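Local coordinates for protein beta-glucoside phosphorylase BglX (Unidentified, PDB 5VQE) that probably cleaves beta-glucosides by phosphorolysis as a member of glycoside hydrolase family 3, binding the glucose unit in a pocket of its TIM-barrel domain, at residues 130-139 against 372-383; 205-216 against 241-251. All blocks are in the same frame, centred on the assembly; numbering follows the deposited sequence.

Interaction 1. Residues 130-139 against 372-383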
loop_
_atom_site.group_PDB
_atom_site.type_symbol
_atom_site.label_atom_id
_atom_site.label_comp_id
_atom_site.label_asym_id
_atom_site.label_seq_id
_atom_site.Cartn_x
_atom_site.Cartn_y
_atom_site.Cartn_z
ATOM N N GLU A 130 12.037 6.996 4.558
ATOM C CA GLU A 130 12.484 7.584 5.817
ATOM C C GLU A 130 11.307 8.056 6.661
ATOM O O GLU A 130 11.270 7.821 7.872
ATOM C CB GLU A 130 13.451 8.747 5.561
ATOM C CG GLU A 130 14.838 8.314 5.174
ATOM C CD GLU A 130 15.914 9.294 5.631
ATOM O OE1 GLU A 130 15.936 9.648 6.825
ATOM O OE2 GLU A 130 16.748 9.692 4.797
ATOM N N VAL A 131 10.334 8.738 6.053
ATOM C CA VAL A 131 9.197 9.213 6.840
ATOM C C VAL A 131 8.437 8.034 7.422
ATOM O O VAL A 131 8.070 8.026 8.604
ATOM C CB VAL A 131 8.270 10.110 6.001
ATOM C CG1 VAL A 131 7.050 10.533 6.830
ATOM C CG2 VAL A 131 9.018 11.330 5.510
ATOM N N CYS A 132 8.177 7.019 6.597
ATOM C CA CYS A 132 7.441 5.858 7.082
ATOM C C CYS A 132 8.147 5.230 8.275
ATOM O O CYS A 132 7.536 4.980 9.321
ATOM C CB CYS A 132 7.285 4.824 5.970
ATOM S SG CYS A 132 6.342 5.352 4.518
ATOM N N ALA A 133 9.438 4.955 8.128
ATOM C CA ALA A 133 10.175 4.240 9.155
ATOM C C ALA A 133 10.506 5.144 10.334
ATOM O O ALA A 133 10.473 4.699 11.491
ATOM C CB ALA A 133 11.442 3.642 8.551
ATOM N N SER A 134 10.826 6.411 10.066
ATOM C CA SER A 134 11.113 7.343 11.150
ATOM C C SER A 134 9.903 7.508 12.056
ATOM O O SER A 134 10.012 7.400 13.285
ATOM C CB SER A 134 11.551 8.693 10.583
ATOM O OG SER A 134 11.794 9.605 11.634
ATOM N N GLU A 135 8.734 7.770 11.469
ATOM C CA GLU A 135 7.535 7.976 12.280
ATOM C C GLU A 135 7.029 6.662 12.862
ATOM O O GLU A 135 6.622 6.607 14.028
ATOM C CB GLU A 135 6.471 8.677 11.434
ATOM C CG GLU A 135 6.972 10.032 10.919
ATOM C CD GLU A 135 5.881 10.933 10.395
ATOM O OE1 GLU A 135 4.743 10.452 10.208
ATOM O OE2 GLU A 135 6.163 12.136 10.183
ATOM N N GLY A 136 7.093 5.581 12.085
ATOM C CA GLY A 136 6.690 4.287 12.609
ATOM C C GLY A 136 7.552 3.830 13.772
ATOM O O GLY A 136 7.042 3.376 14.796
ATOM N N SER A 137 8.875 3.940 13.630
ATOM C CA SER A 137 9.754 3.428 14.678
ATOM C C SER A 137 9.613 4.223 15.968
ATOM O O SER A 137 9.850 3.681 17.052
ATOM C CB SER A 137 11.217 3.421 14.215
ATOM O OG SER A 137 11.711 4.719 13.917
ATOM N N ALA A 138 9.217 5.495 15.877
ATOM C CA ALA A 138 9.016 6.293 17.084
ATOM C C ALA A 138 7.969 5.681 18.003
ATOM O O ALA A 138 8.042 5.846 19.228
ATOM C CB ALA A 138 8.605 7.715 16.709
ATOM N N VAL A 139 6.975 4.997 17.439
ATOM C CA VAL A 139 5.904 4.425 18.236
ATOM C C VAL A 139 6.053 2.926 18.418
ATOM O O VAL A 139 5.169 2.294 19.009
ATOM C CB VAL A 139 4.523 4.761 17.630
ATOM C CG1 VAL A 139 4.384 6.258 17.406
ATOM C CG2 VAL A 139 4.274 3.999 16.335
ATOM N N MET A 372 9.163 10.923 19.412
ATOM C CA MET A 372 7.850 11.298 18.903
ATOM C C MET A 372 7.867 12.644 18.197
ATOM O O MET A 372 6.974 12.913 17.385
ATOM C CB MET A 372 6.835 11.344 20.044
ATOM C CG MET A 372 6.672 10.035 20.784
ATOM S SD MET A 372 5.830 8.812 19.784
ATOM C CE MET A 372 4.133 9.336 19.996
ATOM N N GLU A 373 8.849 13.497 18.497
ATOM C CA GLU A 373 8.931 14.802 17.852
ATOM C C GLU A 373 9.237 14.702 16.367
ATOM O O GLU A 373 9.079 15.694 15.653
ATOM C CB GLU A 373 9.996 15.667 18.537
ATOM C CG GLU A 373 9.658 16.002 19.986
ATOM C CD GLU A 373 10.711 16.861 20.665
ATOM O OE1 GLU A 373 11.400 17.643 19.969
ATOM O OE2 GLU A 373 10.852 16.753 21.901
ATOM N N ARG A 374 9.672 13.537 15.884
ATOM C CA ARG A 374 9.881 13.357 14.453
ATOM C C ARG A 374 8.571 13.305 13.690
ATOM O O ARG A 374 8.563 13.554 12.479
ATOM C CB ARG A 374 10.663 12.071 14.182
ATOM C CG ARG A 374 11.976 11.971 14.917
ATOM C CD ARG A 374 12.836 10.866 14.347
ATOM N NE ARG A 374 12.269 9.527 14.517
ATOM C CZ ARG A 374 12.603 8.664 15.475
ATOM N NH1 ARG A 374 12.036 7.457 15.509
ATOM N NH2 ARG A 374 13.513 8.980 16.385
ATOM N N ILE A 375 7.476 12.952 14.359
ATOM C CA ILE A 375 6.198 12.795 13.681
ATOM C C ILE A 375 5.638 14.170 13.352
ATOM O O ILE A 375 5.561 15.048 14.221
ATOM C CB ILE A 375 5.224 11.984 14.549
ATOM C CG1 ILE A 375 5.855 10.635 14.916
ATOM C CG2 ILE A 375 3.921 11.772 13.808
ATOM C CD1 ILE A 375 5.031 9.782 15.870
ATOM N N GLN A 376 5.253 14.362 12.087
ATOM C CA GLN A 376 4.830 15.662 11.562
ATOM C C GLN A 376 5.905 16.723 11.775
ATOM O O GLN A 376 5.604 17.904 11.961
ATOM C CB GLN A 376 3.499 16.109 12.173
ATOM C CG GLN A 376 2.303 15.327 11.654
ATOM C CD GLN A 376 0.979 15.974 12.013
ATOM O OE1 GLN A 376 0.691 17.096 11.596
ATOM N NE2 GLN A 376 0.169 15.272 12.791
ATOM N N SER A 377 7.167 16.312 11.722
ATOM C CA SER A 377 8.265 17.252 11.856
ATOM C C SER A 377 8.352 18.158 10.629
ATOM O O SER A 377 7.828 17.855 9.550
ATOM C CB SER A 377 9.585 16.505 12.048
ATOM O OG SER A 377 9.919 15.770 10.885
ATOM N N LYS A 378 9.036 19.292 10.805
ATOM C CA LYS A 378 9.183 20.234 9.702
ATOM C C LYS A 378 9.885 19.577 8.520
ATOM O O LYS A 378 9.503 19.794 7.363
ATOM C CB LYS A 378 9.952 21.477 10.165
ATOM N N LYS A 379 10.905 18.763 8.794
ATOM C CA LYS A 379 11.614 18.052 7.732
ATOM C C LYS A 379 10.655 17.201 6.905
ATOM O O LYS A 379 10.690 17.225 5.668
ATOM C CB LYS A 379 12.719 17.185 8.351
ATOM C CG LYS A 379 13.564 16.389 7.367
ATOM C CD LYS A 379 14.425 15.345 8.102
ATOM C CE LYS A 379 15.828 15.260 7.515
ATOM N NZ LYS A 379 16.492 13.940 7.751
ATOM N N HIS A 380 9.786 16.441 7.573
ATOM C CA HIS A 380 8.886 15.547 6.853
ATOM C C HIS A 380 7.854 16.330 6.050
ATOM O O HIS A 380 7.563 15.983 4.899
ATOM C CB HIS A 380 8.202 14.599 7.830
ATOM C CG HIS A 380 9.148 13.653 8.503
ATOM N ND1 HIS A 380 8.751 12.770 9.484
ATOM C CD2 HIS A 380 10.475 13.451 8.329
ATOM C CE1 HIS A 380 9.795 12.070 9.889
ATOM N NE2 HIS A 380 10.852 12.462 9.203
ATOM N N LYS A 381 7.299 17.397 6.633
ATOM C CA LYS A 381 6.351 18.228 5.900
ATOM C C LYS A 381 7.017 18.874 4.695
ATOM O O LYS A 381 6.403 19.006 3.630
ATOM C CB LYS A 381 5.764 19.291 6.826
ATOM C CG LYS A 381 4.989 18.724 8.010
ATOM N N LYS A 382 8.286 19.269 4.847
ATOM C CA LYS A 382 9.033 19.866 3.746
ATOM C C LYS A 382 9.197 18.888 2.586
ATOM O O LYS A 382 9.031 19.263 1.421
ATOM C CB LYS A 382 10.398 20.330 4.256
ATOM C CG LYS A 382 11.316 20.910 3.194
ATOM C CD LYS A 382 12.609 21.446 3.816
ATOM N N TRP A 383 9.533 17.634 2.884
ATOM C CA TRP A 383 9.667 16.633 1.830
ATOM C C TRP A 383 8.348 16.416 1.099
ATOM O O TRP A 383 8.335 16.214 -0.119
ATOM C CB TRP A 383 10.160 15.310 2.420
ATOM C CG TRP A 383 11.614 15.281 2.759
ATOM C CD1 TRP A 383 12.587 16.100 2.275
ATOM C CD2 TRP A 383 12.265 14.373 3.661
ATOM N NE1 TRP A 383 13.806 15.761 2.820
ATOM C CE2 TRP A 383 13.632 14.705 3.673
ATOM C CE3 TRP A 383 11.820 13.319 4.462
ATOM C CZ2 TRP A 383 14.557 14.018 4.451
ATOM C CZ3 TRP A 383 12.733 12.640 5.226
ATOM C CH2 TRP A 383 14.090 12.992 5.221
HETATM O O HOH W 1 17.685 12.080 5.038
HETATM O O HOH W 2 13.234 11.643 10.554
#
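Glu135 and His380 join helix 122-138 of the family 3 TIM-barrel domain to the start of helix 378-391, which runs nearly antiparallel to it (152° between the short axes), through a His-carboxylate hydrogen bond. His380 ND1 gives its hydrogen to Glu135 OE2 at 2.8 Å, in the ring plane and on the anti side of the carboxylate. The same oxygen takes Gln376 N at 3.1 Å from the other face of the carboxylate, well above its plane, and a further bond from Thr108, so a buried acid is gripped by several donors. Glutamate suits the place because its chain, extended beyond CG (chi2 -165°), carries the carboxylate across to the loop before the helix. Cut back to alanine, this position is likely to leave His380 ND1 and Gln376 N without their shared acceptor, and the imidazole freer to turn.

The imidazole lies between Val131 CG2, over one face at 4.0 Å from the ring centroid in a CH-pi contact, and Ser377 OG over the other. That serine is the N-cap of helix 378-391, accepting a weak bond from His380 N. Farther along, Val131 CG2 also meets the edge of Trp383 at CE3, and the indole stacks on His127. At the other end Val139 CG1 rests on Ile375 CD1 (3.9 Å) and Met372 SD, apolar groups that also touch helix 69-82.

Arg374, long enough to reach back along helix 122-138, sends NH1 to Ser134 O at 3.0 Å, in the carbonyl plane on a lone pair, while NE makes weaker bonds to Ser134 O and OG. A water then links this serine to the histidine, 2.7 Å from Ser134 OG and 2.9 Å from His380 NE2.

Interaction 2. Residues 205-216 against 241-251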
loop_
_atom_site.group_PDB
_atom_site.type_symbol
_atom_site.label_atom_id
_atom_site.label_comp_id
_atom_site.label_asym_id
_atom_site.label_seq_id
_atom_site.Cartn_x
_atom_site.Cartn_y
_atom_site.Cartn_z
ATOM N N GLN A 205 -8.058 -9.020 -5.296
ATOM C CA GLN A 205 -7.890 -10.250 -4.524
ATOM C C GLN A 205 -8.600 -10.204 -3.177
ATOM O O GLN A 205 -8.749 -11.257 -2.532
ATOM C CB GLN A 205 -6.403 -10.557 -4.309
ATOM C CG GLN A 205 -5.558 -9.359 -3.884
ATOM C CD GLN A 205 -4.382 -9.738 -3.009
ATOM O OE1 GLN A 205 -4.283 -10.870 -2.510
ATOM N NE2 GLN A 205 -3.471 -8.786 -2.818
ATOM N N HIS A 206 -9.023 -9.016 -2.736
ATOM C CA HIS A 206 -9.906 -8.912 -1.580
ATOM C C HIS A 206 -11.233 -9.619 -1.828
ATOM O O HIS A 206 -11.878 -10.072 -0.876
ATOM C CB HIS A 206 -10.165 -7.441 -1.232
ATOM C CG HIS A 206 -8.955 -6.701 -0.746
ATOM N ND1 HIS A 206 -7.966 -6.247 -1.591
ATOM C CD2 HIS A 206 -8.593 -6.310 0.499
ATOM C CE1 HIS A 206 -7.032 -5.633 -0.884
ATOM N NE2 HIS A 206 -7.385 -5.665 0.388
ATOM N N LEU A 207 -11.651 -9.728 -3.092
ATOM C CA LEU A 207 -12.979 -10.215 -3.457
ATOM C C LEU A 207 -12.961 -11.540 -4.206
ATOM O O LEU A 207 -14.034 -12.088 -4.491
ATOM C CB LEU A 207 -13.700 -9.169 -4.315
ATOM C CG LEU A 207 -13.997 -7.843 -3.610
ATOM C CD1 LEU A 207 -14.549 -6.834 -4.592
ATOM C CD2 LEU A 207 -14.972 -8.042 -2.451
ATOM N N MET A 208 -11.785 -12.070 -4.530
ATOM C CA MET A 208 -11.655 -13.295 -5.313
ATOM C C MET A 208 -10.164 -13.601 -5.403
ATOM O O MET A 208 -9.333 -12.807 -4.957
ATOM C CB MET A 208 -12.273 -13.122 -6.695
ATOM C CG MET A 208 -11.789 -11.858 -7.398
ATOM S SD MET A 208 -12.170 -11.854 -9.151
ATOM C CE MET A 208 -11.019 -13.122 -9.681
ATOM N N SER A 209 -9.825 -14.765 -5.961
ATOM C CA SER A 209 -8.426 -15.061 -6.272
ATOM C C SER A 209 -8.134 -14.540 -7.678
ATOM O O SER A 209 -8.464 -15.185 -8.677
ATOM C CB SER A 209 -8.134 -16.552 -6.152
ATOM O OG SER A 209 -6.774 -16.804 -6.473
ATOM N N SER A 210 -7.515 -13.364 -7.757
ATOM C CA SER A 210 -7.210 -12.765 -9.045
ATOM C C SER A 210 -6.034 -13.500 -9.694
ATOM O O SER A 210 -5.336 -14.297 -9.061
ATOM C CB SER A 210 -6.936 -11.270 -8.883
ATOM O OG SER A 210 -5.795 -11.022 -8.088
ATOM N N VAL A 211 -5.836 -13.253 -10.987
ATOM C CA VAL A 211 -5.000 -14.120 -11.815
ATOM C C VAL A 211 -4.006 -13.280 -12.603
ATOM O O VAL A 211 -4.402 -12.408 -13.389
ATOM C CB VAL A 211 -5.848 -14.984 -12.766
ATOM C CG1 VAL A 211 -4.974 -15.967 -13.531
ATOM C CG2 VAL A 211 -6.902 -15.734 -11.981
ATOM N N ASN A 212 -2.718 -13.550 -12.396
ATOM C CA ASN A 212 -1.635 -13.049 -13.241
ATOM C C ASN A 212 -1.460 -14.066 -14.367
ATOM O O ASN A 212 -0.917 -15.153 -14.161
ATOM C CB ASN A 212 -0.371 -12.869 -12.401
ATOM C CG ASN A 212 0.785 -12.273 -13.174
ATOM O OD1 ASN A 212 1.012 -12.599 -14.337
ATOM N ND2 ASN A 212 1.538 -11.394 -12.516
ATOM N N ASN A 213 -1.963 -13.736 -15.561
ATOM C CA ASN A 213 -2.071 -14.705 -16.646
ATOM C C ASN A 213 -1.007 -14.512 -17.723
ATOM O O ASN A 213 -1.151 -15.030 -18.839
ATOM C CB ASN A 213 -3.473 -14.653 -17.259
ATOM C CG ASN A 213 -3.741 -13.369 -18.011
ATOM O OD1 ASN A 213 -3.292 -12.293 -17.618
ATOM N ND2 ASN A 213 -4.482 -13.475 -19.108
ATOM N N LEU A 214 0.054 -13.776 -17.415
ATOM C CA LEU A 214 1.192 -13.712 -18.318
ATOM C C LEU A 214 1.725 -15.120 -18.572
ATOM O O LEU A 214 1.564 -16.030 -17.753
ATOM C CB LEU A 214 2.290 -12.823 -17.728
ATOM C CG LEU A 214 1.947 -11.346 -17.482
ATOM C CD1 LEU A 214 3.137 -10.619 -16.847
ATOM C CD2 LEU A 214 1.537 -10.646 -18.775
ATOM N N SER A 215 2.342 -15.307 -19.733
ATOM C CA SER A 215 3.105 -16.519 -19.962
ATOM C C SER A 215 4.221 -16.607 -18.931
ATOM O O SER A 215 4.606 -15.613 -18.307
ATOM C CB SER A 215 3.685 -16.530 -21.370
ATOM O OG SER A 215 4.736 -15.594 -21.482
ATOM N N ALA A 216 4.734 -17.819 -18.733
ATOM C CA ALA A 216 5.848 -17.986 -17.805
ATOM C C ALA A 216 7.011 -17.086 -18.194
ATOM O O ALA A 216 7.594 -16.410 -17.337
ATOM C CB ALA A 216 6.287 -19.445 -17.758
ATOM N N ALA A 241 0.580 -13.279 -1.742
ATOM C CA ALA A 241 -0.795 -12.816 -1.762
ATOM C C ALA A 241 -1.686 -13.831 -2.462
ATOM O O ALA A 241 -1.244 -14.895 -2.894
ATOM C CB ALA A 241 -0.879 -11.440 -2.421
ATOM N N HIS A 242 -2.963 -13.483 -2.573
ATOM C CA HIS A 242 -3.982 -14.433 -3.009
ATOM C C HIS A 242 -4.208 -14.330 -4.510
ATOM O O HIS A 242 -5.326 -14.208 -5.008
ATOM C CB HIS A 242 -5.258 -14.194 -2.219
ATOM C CG HIS A 242 -5.009 -13.963 -0.763
ATOM N ND1 HIS A 242 -4.215 -14.796 -0.007
ATOM C CD2 HIS A 242 -5.424 -12.977 0.069
ATOM C CE1 HIS A 242 -4.158 -14.338 1.233
ATOM N NE2 HIS A 242 -4.881 -13.234 1.304
ATOM N N ILE A 243 -3.090 -14.365 -5.228
ATOM C CA ILE A 243 -3.031 -14.179 -6.670
ATOM C C ILE A 243 -2.439 -15.444 -7.272
ATOM O O ILE A 243 -1.416 -15.941 -6.792
ATOM C CB ILE A 243 -2.177 -12.951 -7.043
ATOM C CG1 ILE A 243 -2.737 -11.671 -6.404
ATOM C CG2 ILE A 243 -2.077 -12.809 -8.544
ATOM C CD1 ILE A 243 -1.789 -10.491 -6.446
ATOM N N ARG A 244 -3.069 -15.953 -8.322
ATOM C CA ARG A 244 -2.545 -17.111 -9.039
ATOM C C ARG A 244 -1.657 -16.676 -10.199
ATOM O O ARG A 244 -1.835 -15.594 -10.769
ATOM C CB ARG A 244 -3.687 -17.980 -9.571
ATOM C CG ARG A 244 -4.337 -18.830 -8.503
ATOM C CD ARG A 244 -5.623 -19.465 -8.990
ATOM N NE ARG A 244 -6.715 -18.507 -9.029
ATOM C CZ ARG A 244 -7.932 -18.782 -9.489
ATOM N NH1 ARG A 244 -8.214 -19.995 -9.954
ATOM N NH2 ARG A 244 -8.871 -17.846 -9.484
ATOM N N GLN A 245 -0.687 -17.532 -10.536
ATOM C CA GLN A 245 0.101 -17.407 -11.765
ATOM C C GLN A 245 0.103 -18.795 -12.389
ATOM O O GLN A 245 1.049 -19.577 -12.213
ATOM C CB GLN A 245 1.519 -16.898 -11.504
ATOM C CG GLN A 245 2.028 -15.904 -12.542
ATOM C CD GLN A 245 1.879 -16.396 -13.984
ATOM O OE1 GLN A 245 1.759 -17.598 -14.232
ATOM N NE2 GLN A 245 1.906 -15.461 -14.941
ATOM N N PRO A 246 -0.975 -19.157 -13.081
ATOM C CA PRO A 246 -1.095 -20.548 -13.552
ATOM C C PRO A 246 0.027 -20.972 -14.477
ATOM O O PRO A 246 0.466 -22.128 -14.422
ATOM C CB PRO A 246 -2.461 -20.561 -14.256
ATOM C CG PRO A 246 -2.832 -19.136 -14.461
ATOM C CD PRO A 246 -2.180 -18.367 -13.369
ATOM N N ASN A 247 0.525 -20.066 -15.319
ATOM C CA ASN A 247 1.517 -20.459 -16.318
ATOM C C ASN A 247 2.878 -20.693 -15.682
ATOM O O ASN A 247 3.614 -21.600 -16.090
ATOM C CB ASN A 247 1.592 -19.398 -17.416
ATOM C CG ASN A 247 0.340 -19.374 -18.274
ATOM O OD1 ASN A 247 -0.201 -20.421 -18.615
ATOM N ND2 ASN A 247 -0.139 -18.182 -18.607
ATOM N N VAL A 248 3.231 -19.890 -14.680
ATOM C CA VAL A 248 4.449 -20.158 -13.920
ATOM C C VAL A 248 4.287 -21.438 -13.118
ATOM O O VAL A 248 5.219 -22.245 -13.010
ATOM C CB VAL A 248 4.785 -18.959 -13.014
ATOM C CG1 VAL A 248 5.928 -19.291 -12.058
ATOM C CG2 VAL A 248 5.146 -17.746 -13.869
ATOM N N THR A 249 3.102 -21.644 -12.539
ATOM C CA THR A 249 2.852 -22.865 -11.783
ATOM C C THR A 249 3.047 -24.094 -12.662
ATOM O O THR A 249 3.717 -25.053 -12.263
ATOM C CB THR A 249 1.445 -22.827 -11.195
ATOM O OG1 THR A 249 1.363 -21.741 -10.265
ATOM C CG2 THR A 249 1.114 -24.134 -10.472
ATOM N N ARG A 250 2.494 -24.071 -13.882
ATOM C CA ARG A 250 2.657 -25.210 -14.787
ATOM C C ARG A 250 4.096 -25.371 -15.257
ATOM O O ARG A 250 4.512 -26.490 -15.577
ATOM C CB ARG A 250 1.747 -25.077 -16.003
ATOM C CG ARG A 250 0.294 -25.296 -15.694
ATOM C CD ARG A 250 -0.530 -25.503 -16.953
ATOM N NE ARG A 250 -1.929 -25.198 -16.683
ATOM C CZ ARG A 250 -2.486 -23.999 -16.837
ATOM N NH1 ARG A 250 -1.776 -22.978 -17.295
ATOM N NH2 ARG A 250 -3.770 -23.826 -16.547
ATOM N N MET A 251 4.862 -24.280 -15.340
ATOM C CA MET A 251 6.276 -24.412 -15.675
ATOM C C MET A 251 6.991 -25.251 -14.630
ATOM O O MET A 251 7.797 -26.127 -14.967
ATOM C CB MET A 251 6.934 -23.034 -15.796
ATOM C CG MET A 251 8.451 -23.072 -16.033
ATOM S SD MET A 251 9.233 -21.452 -15.941
ATOM C CE MET A 251 9.373 -21.282 -14.172
#
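With CG wedged between its backbone N and carbonyl carbon (chi1 45°), Gln205 reaches toward 241-251, and OE1 accepts from His242 N at 2.9 Å. In Gln245 a turn about the CB-CG bond (chi2 -51°) swings the amide toward the loop 212-214. There NE2 points almost straight at Leu214 O (2.9 Å, N-H...O 173°) and also donates to Asn212 OD1.

Leu214 O takes a second amide, Asn247 ND2 at 2.9 Å, from the opposite face of its carbonyl plane; both donors stand well out of that plane, one on each side. Glutamine serves doubly here: while NE2 holds this loop, OE1 accepts from Val248 N at 2.8 Å, making Gln245 the N-cap of helix 246-252. Asn212 turns its other amide end, ND2, to Gly197 O.

Between these ends the backbones pair in parallel, Arg244 N to Ser210 O and Asn212 N to Arg244 O (2.8 Å). Arg244 curls back so that NH2 meets Ser209 O at 2.8 Å, within the guanidinium plane, while Val211 CG2 lies over one face of that group. On the same side of the sheet Val211 CG1 packs on Pro246 CD at 3.7 Å, a branched side chain against a rigid ring. Beyond, the small Ala216 lets Met251 SD approach its CB to 4.0 Å.

His242 is fixed by Ser265 and Ala289, and Gln205 itself touches the bound 2-deoxy-2-fluoro-alpha-D-glucopyranose. The parallel strands 210-211 and 237-244, with helix 216-232 between them, make a beta-alpha-beta crossover of the TIM-barrel domain, while Gln205, in the segment leading into strand 210-211, lines the sugar pocket.

Both interactions involve the family 3 TIM-barrel domain, but they lie on opposite sides of the chain's centre, their own centres 37 Å apart and their nearest atoms about 18 Å apart. Interaction 2 closes a short loop, its nearest ends 25 residues apart in sequence, and is nested within the far larger one that interaction 1 closes, whose ends are 233 residues apart. One pairs neighbouring strands of a single crossover unit; the other ties a barrel-domain helix to the segment leading into helix 378-391. The ligand distinguishes them too: the side chain of Gln205, in interaction 2, comes within about 3 Å of the bound fluoroglucose, whereas interaction 1 contains none of the residues that line that pocket.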